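Local coordinates for HD domain-containing protein (Aquifex aeolicus, PDB 2HEK) that binds guanosine diphosphate and a zinc ion and may act as a dGTPase, at residues 306-320 with 346-360. Sequence-based numbering, arbitrary orientation.
Sequences FPQEKVRFDEVEKEV and LKPIKLYRIYVDRQL
The Tyr352 ring takes Glu315 CG and Glu317 OE2 at its edge, near its plane. It lies on the antiparallel strand pair 311-318 and 349-356. The Glu317 carboxylate stands almost perpendicular to the ring, at 84°. Tyr292 and Phe295 also pack on this tyrosine. Ile354 CG1 lies at the edge of the Phe313 ring, 3.7 Å from CD2, and Asp314 CB at the edge of the Tyr355 ring. Leu351 CD1 sits over one face of the Arg353 guanidinium, 3.8 Å above its plane and offset toward the rim.

Strand 349-356 is central in a three-stranded sheet completed by 284-289. Regular backbone hydrogen bonds pair Arg312 with Tyr355, Asp314 with Arg353, Val316 with Leu351 and Lys318 with Ile349. Helix 292-305 packs on the face of Val311 and Ile354, helix 224-240 on that of Arg312 and Tyr355. The Tyr355 side chain is about 8 Å from a bound GDP.

One water donates to Asp314 OD2 and Tyr355 OH and accepts from Arg353 NH1. Asp314 also pairs with Arg227, while Arg353 NH1 and Tyr355 OH bond to the carbonyls of Phe222 and Lys224. The Lys350 chain bends twice near its end, at chi3 (82°) and chi4 (74°), which brings NZ 3.2 Å from Glu317 OE2 in a salt bridge whose hydrogen bond is weak.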
ATOM      1  N   PHE A 306       7.522  -5.095  50.293  1.00 77.56           N
ATOM      2  CA  PHE A 306       8.283  -3.975  49.729  1.00 73.63           C
ATOM      3  C   PHE A 306       7.609  -2.633  50.028  1.00 73.25           C
ATOM      4  O   PHE A 306       6.388  -2.580  50.211  1.00 72.94           O
ATOM      5  CB  PHE A 306       8.455  -4.163  48.224  1.00 77.48           C
ATOM      6  CG  PHE A 306       9.046  -5.494  47.839  1.00 71.24           C
ATOM      7  CD1 PHE A 306       8.231  -6.599  47.626  1.00 74.33           C
ATOM      8  CD2 PHE A 306      10.420  -5.639  47.677  1.00 74.44           C
ATOM      9  CE1 PHE A 306       8.775  -7.830  47.267  1.00 74.89           C
ATOM     10  CE2 PHE A 306      10.969  -6.865  47.314  1.00 75.78           C
ATOM     11  CZ  PHE A 306      10.143  -7.963  47.116  1.00 70.98           C
ATOM     12  N   PRO A 307       8.402  -1.544  50.107  1.00 72.76           N
ATOM     13  CA  PRO A 307       7.793  -0.222  50.343  1.00 74.09           C
ATOM     14  C   PRO A 307       7.073   0.345  49.107  1.00 75.11           C
ATOM     15  O   PRO A 307       7.405  -0.012  47.969  1.00 75.35           O
ATOM     16  CB  PRO A 307       8.982   0.665  50.732  1.00 73.37           C
ATOM     17  CG  PRO A 307      10.181  -0.005  50.134  1.00 73.58           C
ATOM     18  CD  PRO A 307       9.872  -1.480  49.995  1.00 73.14           C
ATOM     19  N   GLN A 308       6.103   1.226  49.354  1.00 75.62           N
ATOM     20  CA  GLN A 308       5.263   1.812  48.312  1.00 83.23           C
ATOM     21  C   GLN A 308       6.079   2.510  47.209  1.00 73.66           C
ATOM     22  O   GLN A 308       5.804   2.324  46.021  1.00 74.86           O
ATOM     23  CB  GLN A 308       4.230   2.763  48.935  1.00 77.11           C
ATOM     24  CG  GLN A 308       3.293   2.082  49.956  1.00 85.95           C
ATOM     25  CD  GLN A 308       2.380   3.060  50.708  1.00 76.89           C
ATOM     26  OE1 GLN A 308       1.439   3.623  50.136  1.00 86.21           O
ATOM     27  NE2 GLN A 308       2.645   3.243  52.006  1.00 86.64           N
ATOM     28  N   GLU A 309       7.084   3.288  47.617  1.00 73.09           N
ATOM     29  CA  GLU A 309       7.984   4.020  46.716  1.00 74.61           C
ATOM     30  C   GLU A 309       8.600   3.179  45.600  1.00 61.67           C
ATOM     31  O   GLU A 309       8.902   3.706  44.524  1.00 61.29           O
ATOM     32  CB  GLU A 309       9.140   4.620  47.518  1.00 71.42           C
ATOM     33  CG  GLU A 309       8.895   6.007  48.077  1.00 78.17           C
ATOM     34  CD  GLU A 309      10.198   6.705  48.543  1.00 74.47           C
ATOM     35  OE1 GLU A 309      10.205   7.963  48.616  1.00 81.54           O
ATOM     36  OE2 GLU A 309      11.212   6.003  48.827  1.00 81.38           O
ATOM     37  N   LYS A 310       8.821   1.893  45.870  1.00 55.77           N
ATOM     38  CA  LYS A 310       9.511   1.000  44.944  1.00 54.47           C
ATOM     39  C   LYS A 310       8.571   0.302  43.960  1.00 50.07           C
ATOM     40  O   LYS A 310       8.988  -0.583  43.225  1.00 47.10           O
ATOM     41  CB  LYS A 310      10.312  -0.058  45.696  1.00 61.31           C
ATOM     42  CG  LYS A 310      11.433   0.493  46.598  1.00 61.41           C
ATOM     43  CD  LYS A 310      12.681   0.889  45.811  1.00 64.56           C
ATOM     44  CE  LYS A 310      13.704   1.573  46.725  1.00 62.41           C
ATOM     45  NZ  LYS A 310      14.775   2.268  45.951  1.00 68.26           N
ATOM     46  N   VAL A 311       7.302   0.676  43.962  1.00 47.61           N
ATOM     47  CA  VAL A 311       6.344  -0.011  43.096  1.00 46.36           C
ATOM     48  C   VAL A 311       5.396   0.981  42.475  1.00 43.40           C
ATOM     49  O   VAL A 311       5.123   2.043  43.053  1.00 38.12           O
ATOM     50  CB  VAL A 311       5.512  -1.095  43.856  1.00 50.32           C
ATOM     51  CG1 VAL A 311       6.400  -2.252  44.330  1.00 51.90           C
ATOM     52  CG2 VAL A 311       4.753  -0.470  45.007  1.00 51.28           C
ATOM     53  N   ARG A 312       4.869   0.629  41.299  1.00 41.58           N
ATOM     54  CA  ARG A 312       3.806   1.430  40.700  1.00 40.26           C
ATOM     55  C   ARG A 312       2.698   0.521  40.182  1.00 36.69           C
ATOM     56  O   ARG A 312       2.962  -0.596  39.784  1.00 36.49           O
ATOM     57  CB  ARG A 312       4.364   2.324  39.581  1.00 42.60           C
ATOM     58  CG  ARG A 312       5.366   3.366  40.088  1.00 42.46           C
ATOM     59  CD  ARG A 312       4.651   4.488  40.847  1.00 42.95           C
ATOM     60  NE  ARG A 312       5.548   5.582  41.204  1.00 47.50           N
ATOM     61  CZ  ARG A 312       6.540   5.492  42.092  1.00 48.77           C
ATOM     62  NH1 ARG A 312       6.795   4.340  42.705  1.00 47.33           N
ATOM     63  NH2 ARG A 312       7.292   6.562  42.350  1.00 51.08           N
ATOM     64  N   PHE A 313       1.463   1.006  40.235  1.00 36.65           N
ATOM     65  CA  PHE A 313       0.302   0.245  39.783  1.00 41.06           C
ATOM     66  C   PHE A 313      -0.355   1.014  38.640  1.00 41.50           C
ATOM     67  O   PHE A 313      -0.286   2.244  38.583  1.00 46.70           O
ATOM     68  CB  PHE A 313      -0.671  -0.013  40.951  1.00 42.04           C
ATOM     69  CG  PHE A 313      -0.011  -0.656  42.126  1.00 45.38           C
ATOM     70  CD1 PHE A 313       0.389   0.107  43.221  1.00 46.92           C
ATOM     71  CD2 PHE A 313       0.274  -2.013  42.113  1.00 46.33           C
ATOM     72  CE1 PHE A 313       1.040  -0.480  44.305  1.00 47.69           C
ATOM     73  CE2 PHE A 313       0.937  -2.619  43.189  1.00 47.29           C
ATOM     74  CZ  PHE A 313       1.319  -1.857  44.285  1.00 46.94           C
ATOM     75  N   ASP A 314      -0.971   0.296  37.714  1.00 38.26           N
ATOM     76  CA  ASP A 314      -1.659   0.973  36.634  1.00 38.36           C
ATOM     77  C   ASP A 314      -2.883   0.159  36.286  1.00 38.87           C
ATOM     78  O   ASP A 314      -2.780  -1.047  36.102  1.00 39.06           O
ATOM     79  CB  ASP A 314      -0.733   1.127  35.414  1.00 39.05           C
ATOM     80  CG  ASP A 314      -1.288   2.101  34.376  1.00 42.28           C
ATOM     81  OD1 ASP A 314      -1.919   3.103  34.765  1.00 45.66           O
ATOM     82  OD2 ASP A 314      -1.110   1.867  33.163  1.00 42.83           O
ATOM     83  N   GLU A 315      -4.038   0.822  36.231  1.00 40.19           N
ATOM     84  CA  GLU A 315      -5.287   0.168  35.843  1.00 50.37           C
ATOM     85  C   GLU A 315      -5.816   0.834  34.591  1.00 49.08           C
ATOM     86  O   GLU A 315      -6.058   2.040  34.569  1.00 48.75           O
ATOM     87  CB  GLU A 315      -6.330   0.244  36.971  1.00 50.90           C
ATOM     88  CG  GLU A 315      -5.865  -0.432  38.282  1.00 56.20           C
ATOM     89  CD  GLU A 315      -6.914  -0.417  39.415  1.00 56.30           C
ATOM     90  OE1 GLU A 315      -8.108  -0.159  39.157  1.00 61.73           O
ATOM     91  OE2 GLU A 315      -6.537  -0.691  40.574  1.00 62.89           O
ATOM     92  N   VAL A 316      -5.961   0.039  33.538  1.00 50.62           N
ATOM     93  CA  VAL A 316      -6.539   0.514  32.271  1.00 52.41           C
ATOM     94  C   VAL A 316      -7.856  -0.214  31.972  1.00 51.89           C
ATOM     95  O   VAL A 316      -7.891  -1.441  31.877  1.00 47.70           O
ATOM     96  CB  VAL A 316      -5.566   0.277  31.125  1.00 53.34           C
ATOM     97  CG1 VAL A 316      -6.277   0.459  29.837  1.00 55.02           C
ATOM     98  CG2 VAL A 316      -4.388   1.211  31.236  1.00 53.76           C
ATOM     99  N   GLU A 317      -8.940   0.543  31.853  1.00 56.42           N
ATOM    100  CA  GLU A 317     -10.255  -0.022  31.523  1.00 62.03           C
ATOM    101  C   GLU A 317     -10.951   0.870  30.492  1.00 60.16           C
ATOM    102  O   GLU A 317     -11.516   1.918  30.857  1.00 61.08           O
ATOM    103  CB  GLU A 317     -11.121  -0.221  32.785  1.00 61.95           C
ATOM    104  CG  GLU A 317     -10.656  -1.395  33.679  1.00 65.36           C
ATOM    105  CD  GLU A 317     -11.451  -1.565  34.981  1.00 63.51           C
ATOM    106  OE1 GLU A 317     -12.341  -0.736  35.285  1.00 68.54           O
ATOM    107  OE2 GLU A 317     -11.175  -2.552  35.706  1.00 66.96           O
ATOM    108  N   LYS A 318     -10.898   0.439  29.217  1.00 57.75           N
ATOM    109  CA  LYS A 318     -11.318   1.236  28.059  1.00 52.31           C
ATOM    110  C   LYS A 318     -12.365   0.577  27.149  1.00 50.72           C
ATOM    111  O   LYS A 318     -12.188  -0.553  26.668  1.00 45.86           O
ATOM    112  CB  LYS A 318     -10.099   1.571  27.213  1.00 53.68           C
ATOM    113  CG  LYS A 318     -10.374   2.497  26.063  1.00 53.15           C
ATOM    114  CD  LYS A 318     -10.511   3.924  26.578  1.00 56.96           C
ATOM    115  CE  LYS A 318     -10.871   4.903  25.460  1.00 59.13           C
ATOM    116  NZ  LYS A 318     -10.563   6.323  25.824  1.00 61.25           N
ATOM    117  N   GLU A 319     -13.431   1.318  26.871  1.00 50.05           N
ATOM    118  CA  GLU A 319     -14.543   0.825  26.073  1.00 56.70           C
ATOM    119  C   GLU A 319     -14.229   0.900  24.588  1.00 48.01           C
ATOM    120  O   GLU A 319     -13.922   1.952  24.068  1.00 50.26           O
ATOM    121  CB  GLU A 319     -15.812   1.647  26.350  1.00 54.72           C
ATOM    122  CG  GLU A 319     -16.648   1.194  27.562  1.00 60.93           C
ATOM    123  CD  GLU A 319     -18.039   1.815  27.552  1.00 58.60           C
ATOM    124  OE1 GLU A 319     -18.140   3.069  27.560  1.00 67.32           O
ATOM    125  OE2 GLU A 319     -19.033   1.049  27.519  1.00 68.10           O
ATOM    126  N   VAL A 320     -14.366  -0.227  23.914  1.00 45.52           N
ATOM    127  CA  VAL A 320     -14.068  -0.347  22.493  1.00 45.73           C
ATOM    128  C   VAL A 320     -15.274   0.142  21.678  1.00 46.24           C
ATOM    129  O   VAL A 320     -15.136   0.598  20.534  1.00 45.24           O
ATOM    130  CB  VAL A 320     -13.754  -1.819  22.188  1.00 45.81           C
ATOM    131  CG1 VAL A 320     -13.697  -2.114  20.669  1.00 46.93           C
ATOM    132  CG2 VAL A 320     -12.457  -2.237  22.915  1.00 43.65           C
ATOM    133  N   LEU A 346     -18.359  -6.443  21.090  1.00 44.73           N
ATOM    134  CA  LEU A 346     -16.996  -5.985  21.399  1.00 41.36           C
ATOM    135  C   LEU A 346     -16.838  -5.713  22.892  1.00 43.24           C
ATOM    136  O   LEU A 346     -17.543  -4.887  23.455  1.00 38.95           O
ATOM    137  CB  LEU A 346     -16.647  -4.702  20.630  1.00 42.35           C
ATOM    138  CG  LEU A 346     -16.567  -4.813  19.096  1.00 42.92           C
ATOM    139  CD1 LEU A 346     -16.511  -3.416  18.419  1.00 43.26           C
ATOM    140  CD2 LEU A 346     -15.337  -5.661  18.700  1.00 41.74           C
ATOM    141  N   LYS A 347     -15.907  -6.410  23.524  1.00 47.24           N
ATOM    142  CA  LYS A 347     -15.697  -6.274  24.957  1.00 60.56           C
ATOM    143  C   LYS A 347     -14.701  -5.131  25.264  1.00 49.75           C
ATOM    144  O   LYS A 347     -13.849  -4.812  24.435  1.00 47.25           O
ATOM    145  CB  LYS A 347     -15.223  -7.616  25.533  1.00 49.41           C
ATOM    146  CG  LYS A 347     -16.280  -8.745  25.479  1.00 69.69           C
ATOM    147  CD  LYS A 347     -15.683 -10.125  25.859  1.00 52.44           C
ATOM    148  CE  LYS A 347     -16.786 -11.132  26.259  1.00 70.88           C
ATOM    149  NZ  LYS A 347     -16.245 -12.481  26.643  1.00 57.26           N
ATOM    150  N   PRO A 348     -14.821  -4.504  26.448  1.00 51.25           N
ATOM    151  CA  PRO A 348     -13.850  -3.480  26.831  1.00 49.54           C
ATOM    152  C   PRO A 348     -12.450  -4.042  27.078  1.00 43.52           C
ATOM    153  O   PRO A 348     -12.272  -5.231  27.350  1.00 40.87           O
ATOM    154  CB  PRO A 348     -14.418  -2.915  28.131  1.00 51.88           C
ATOM    155  CG  PRO A 348     -15.252  -4.052  28.699  1.00 53.85           C
ATOM    156  CD  PRO A 348     -15.856  -4.701  27.483  1.00 52.64           C
ATOM    157  N   ILE A 349     -11.453  -3.189  26.926  1.00 39.19           N
ATOM    158  CA  ILE A 349     -10.090  -3.573  27.252  1.00 36.89           C
ATOM    159  C   ILE A 349      -9.919  -3.370  28.757  1.00 36.34           C
ATOM    160  O   ILE A 349     -10.205  -2.293  29.271  1.00 40.19           O
ATOM    161  CB  ILE A 349      -9.070  -2.701  26.445  1.00 36.21           C
ATOM    162  CG1 ILE A 349      -9.223  -2.964  24.935  1.00 35.65           C
ATOM    163  CG2 ILE A 349      -7.605  -2.894  26.963  1.00 32.38           C
ATOM    164  CD1 ILE A 349      -8.709  -1.770  24.027  1.00 36.67           C
ATOM    165  N   LYS A 350      -9.427  -4.384  29.454  1.00 39.32           N
ATOM    166  CA  LYS A 350      -9.163  -4.274  30.909  1.00 42.75           C
ATOM    167  C   LYS A 350      -7.786  -4.807  31.174  1.00 38.17           C
ATOM    168  O   LYS A 350      -7.546  -5.990  30.971  1.00 38.74           O
ATOM    169  CB  LYS A 350     -10.178  -5.115  31.698  1.00 46.14           C
ATOM    170  CG  LYS A 350     -11.578  -4.515  31.771  1.00 50.89           C
ATOM    171  CD  LYS A 350     -12.617  -5.561  32.216  1.00 53.82           C
ATOM    172  CE  LYS A 350     -12.660  -5.742  33.729  1.00 58.94           C
ATOM    173  NZ  LYS A 350     -13.330  -4.570  34.396  1.00 63.66           N
ATOM    174  N   LEU A 351      -6.865  -3.956  31.627  1.00 36.34           N
ATOM    175  CA  LEU A 351      -5.510  -4.406  31.873  1.00 35.36           C
ATOM    176  C   LEU A 351      -5.038  -3.851  33.190  1.00 36.02           C
ATOM    177  O   LEU A 351      -5.258  -2.660  33.486  1.00 34.40           O
ATOM    178  CB  LEU A 351      -4.555  -3.949  30.740  1.00 38.71           C
ATOM    179  CG  LEU A 351      -4.701  -4.588  29.342  1.00 41.65           C
ATOM    180  CD1 LEU A 351      -4.125  -3.646  28.265  1.00 44.80           C
ATOM    181  CD2 LEU A 351      -4.009  -5.939  29.265  1.00 44.34           C
ATOM    182  N   TYR A 352      -4.363  -4.690  33.972  1.00 33.78           N
ATOM    183  CA  TYR A 352      -3.853  -4.247  35.277  1.00 36.74           C
ATOM    184  C   TYR A 352      -2.394  -4.558  35.302  1.00 34.52           C
ATOM    185  O   TYR A 352      -1.992  -5.660  34.990  1.00 37.98           O
ATOM    186  CB  TYR A 352      -4.596  -4.965  36.435  1.00 42.32           C
ATOM    187  CG  TYR A 352      -6.075  -4.920  36.204  1.00 38.82           C
ATOM    188  CD1 TYR A 352      -6.726  -5.992  35.611  1.00 39.75           C
ATOM    189  CD2 TYR A 352      -6.795  -3.768  36.488  1.00 38.59           C
ATOM    190  CE1 TYR A 352      -8.087  -5.934  35.354  1.00 39.57           C
ATOM    191  CE2 TYR A 352      -8.130  -3.687  36.200  1.00 40.95           C
ATOM    192  CZ  TYR A 352      -8.766  -4.792  35.657  1.00 38.78           C
ATOM    193  OH  TYR A 352     -10.097  -4.714  35.374  1.00 44.13           O
ATOM    194  N   ARG A 353      -1.583  -3.567  35.626  1.00 34.36           N
ATOM    195  CA  ARG A 353      -0.150  -3.771  35.589  1.00 34.82           C
ATOM    196  C   ARG A 353       0.469  -3.463  36.934  1.00 35.09           C
ATOM    197  O   ARG A 353       0.051  -2.527  37.605  1.00 35.39           O
ATOM    198  CB  ARG A 353       0.522  -2.897  34.499  1.00 31.01           C
ATOM    199  CG  ARG A 353       0.591  -3.602  33.135  1.00 33.93           C
ATOM    200  CD  ARG A 353      -0.736  -3.595  32.425  1.00 32.41           C
ATOM    201  NE  ARG A 353      -0.560  -4.066  31.037  1.00 35.13           N
ATOM    202  CZ  ARG A 353      -0.475  -3.267  29.968  1.00 34.24           C
ATOM    203  NH1 ARG A 353      -0.586  -1.935  30.097  1.00 30.57           N
ATOM    204  NH2 ARG A 353      -0.311  -3.815  28.753  1.00 31.75           N
ATOM    205  N   ILE A 354       1.484  -4.228  37.294  1.00 36.54           N
ATOM    206  CA  ILE A 354       2.311  -3.874  38.471  1.00 37.56           C
ATOM    207  C   ILE A 354       3.751  -3.758  38.005  1.00 32.76           C
ATOM    208  O   ILE A 354       4.271  -4.639  37.320  1.00 37.33           O
ATOM    209  CB  ILE A 354       2.215  -4.916  39.636  1.00 38.26           C
ATOM    210  CG1 ILE A 354       0.767  -5.065  40.109  1.00 40.64           C
ATOM    211  CG2 ILE A 354       3.090  -4.489  40.836  1.00 36.36           C
ATOM    212  CD1 ILE A 354       0.549  -6.223  41.122  1.00 39.89           C
ATOM    213  N   TYR A 355       4.380  -2.661  38.371  1.00 33.19           N
ATOM    214  CA  TYR A 355       5.759  -2.402  37.990  1.00 36.66           C
ATOM    215  C   TYR A 355       6.604  -2.280  39.255  1.00 39.35           C
ATOM    216  O   TYR A 355       6.141  -1.695  40.236  1.00 39.82           O
ATOM    217  CB  TYR A 355       5.826  -1.042  37.292  1.00 34.90           C
ATOM    218  CG  TYR A 355       5.008  -0.948  36.009  1.00 34.10           C
ATOM    219  CD1 TYR A 355       3.750  -0.377  36.019  1.00 34.05           C
ATOM    220  CD2 TYR A 355       5.522  -1.423  34.786  1.00 34.60           C
ATOM    221  CE1 TYR A 355       2.981  -0.252  34.829  1.00 34.27           C
ATOM    222  CE2 TYR A 355       4.772  -1.297  33.593  1.00 34.08           C
ATOM    223  CZ  TYR A 355       3.502  -0.720  33.636  1.00 33.78           C
ATOM    224  OH  TYR A 355       2.731  -0.585  32.496  1.00 33.32           O
ATOM    225  N   VAL A 356       7.844  -2.758  39.200  1.00 41.77           N
ATOM    226  CA  VAL A 356       8.769  -2.619  40.332  1.00 45.83           C
ATOM    227  C   VAL A 356      10.143  -2.084  39.934  1.00 47.36           C
ATOM    228  O   VAL A 356      10.643  -2.372  38.846  1.00 48.03           O
ATOM    229  CB  VAL A 356       8.959  -3.959  41.092  1.00 46.87           C
ATOM    230  CG1 VAL A 356       7.648  -4.438  41.637  1.00 49.61           C
ATOM    231  CG2 VAL A 356       9.529  -5.010  40.180  1.00 47.70           C
ATOM    232  N   ASP A 357      10.739  -1.301  40.830  1.00 50.47           N
ATOM    233  CA  ASP A 357      12.140  -0.888  40.720  1.00 50.74           C
ATOM    234  C   ASP A 357      12.972  -2.032  40.158  1.00 49.69           C
ATOM    235  O   ASP A 357      12.881  -3.159  40.634  1.00 47.54           O
ATOM    236  CB  ASP A 357      12.649  -0.476  42.102  1.00 53.27           C
ATOM    237  CG  ASP A 357      14.007   0.209  42.055  1.00 55.78           C
ATOM    238  OD1 ASP A 357      14.088   1.374  42.514  1.00 58.23           O
ATOM    239  OD2 ASP A 357      14.978  -0.411  41.560  1.00 54.71           O
ATOM    240  N   ARG A 358      13.784  -1.760  39.144  1.00 53.72           N
ATOM    241  CA  ARG A 358      14.499  -2.854  38.469  1.00 62.45           C
ATOM    242  C   ARG A 358      15.520  -3.604  39.358  1.00 65.83           C
ATOM    243  O   ARG A 358      15.847  -4.765  39.094  1.00 65.64           O
ATOM    244  CB  ARG A 358      15.103  -2.402  37.124  1.00 65.39           C
ATOM    245  CG  ARG A 358      16.321  -1.496  37.211  1.00 69.16           C
ATOM    246  CD  ARG A 358      17.017  -1.424  35.856  1.00 74.11           C
ATOM    247  NE  ARG A 358      18.475  -1.309  35.967  1.00 79.11           N
ATOM    248  CZ  ARG A 358      19.334  -1.694  35.022  1.00 80.87           C
ATOM    249  NH1 ARG A 358      18.899  -2.240  33.889  1.00 82.81           N
ATOM    250  NH2 ARG A 358      20.640  -1.542  35.209  1.00 83.35           N
ATOM    251  N   GLN A 359      15.992  -2.944  40.416  1.00 70.40           N
ATOM    252  CA  GLN A 359      16.884  -3.583  41.397  1.00 81.20           C
ATOM    253  C   GLN A 359      16.175  -4.709  42.170  1.00 74.84           C
ATOM    254  O   GLN A 359      16.722  -5.805  42.326  1.00 77.85           O
ATOM    255  CB  GLN A 359      17.453  -2.547  42.378  1.00 75.56           C
ATOM    256  CG  GLN A 359      18.331  -1.468  41.744  1.00 82.43           C
ATOM    257  CD  GLN A 359      18.540  -0.250  42.661  1.00 76.23           C
ATOM    258  OE1 GLN A 359      17.862  -0.088  43.687  1.00 85.33           O
ATOM    259  NE2 GLN A 359      19.482   0.611  42.287  1.00 84.68           N
ATOM    260  N   LEU A 360      14.952  -4.434  42.623  1.00 76.06           N
ATOM    261  CA  LEU A 360      14.139  -5.382  43.397  1.00 75.56           C
ATOM    262  C   LEU A 360      13.343  -6.404  42.582  1.00 74.97           C
ATOM    263  O   LEU A 360      12.606  -7.203  43.143  1.00 74.22           O
ATOM    264  CB  LEU A 360      13.142  -4.614  44.258  1.00 75.77           C
ATOM    265  CG  LEU A 360      13.588  -3.431  45.109  1.00 77.06           C
ATOM    266  CD1 LEU A 360      12.370  -2.918  45.826  1.00 78.26           C
ATOM    267  CD2 LEU A 360      14.676  -3.802  46.117  1.00 78.41           C
TER
HETATM  268  O   HOH W   1      -0.066  -0.280  32.378  1.00 36.45           O
HETATM  269  O   HOH W   2     -16.528  -2.150  24.548  1.00 42.58           O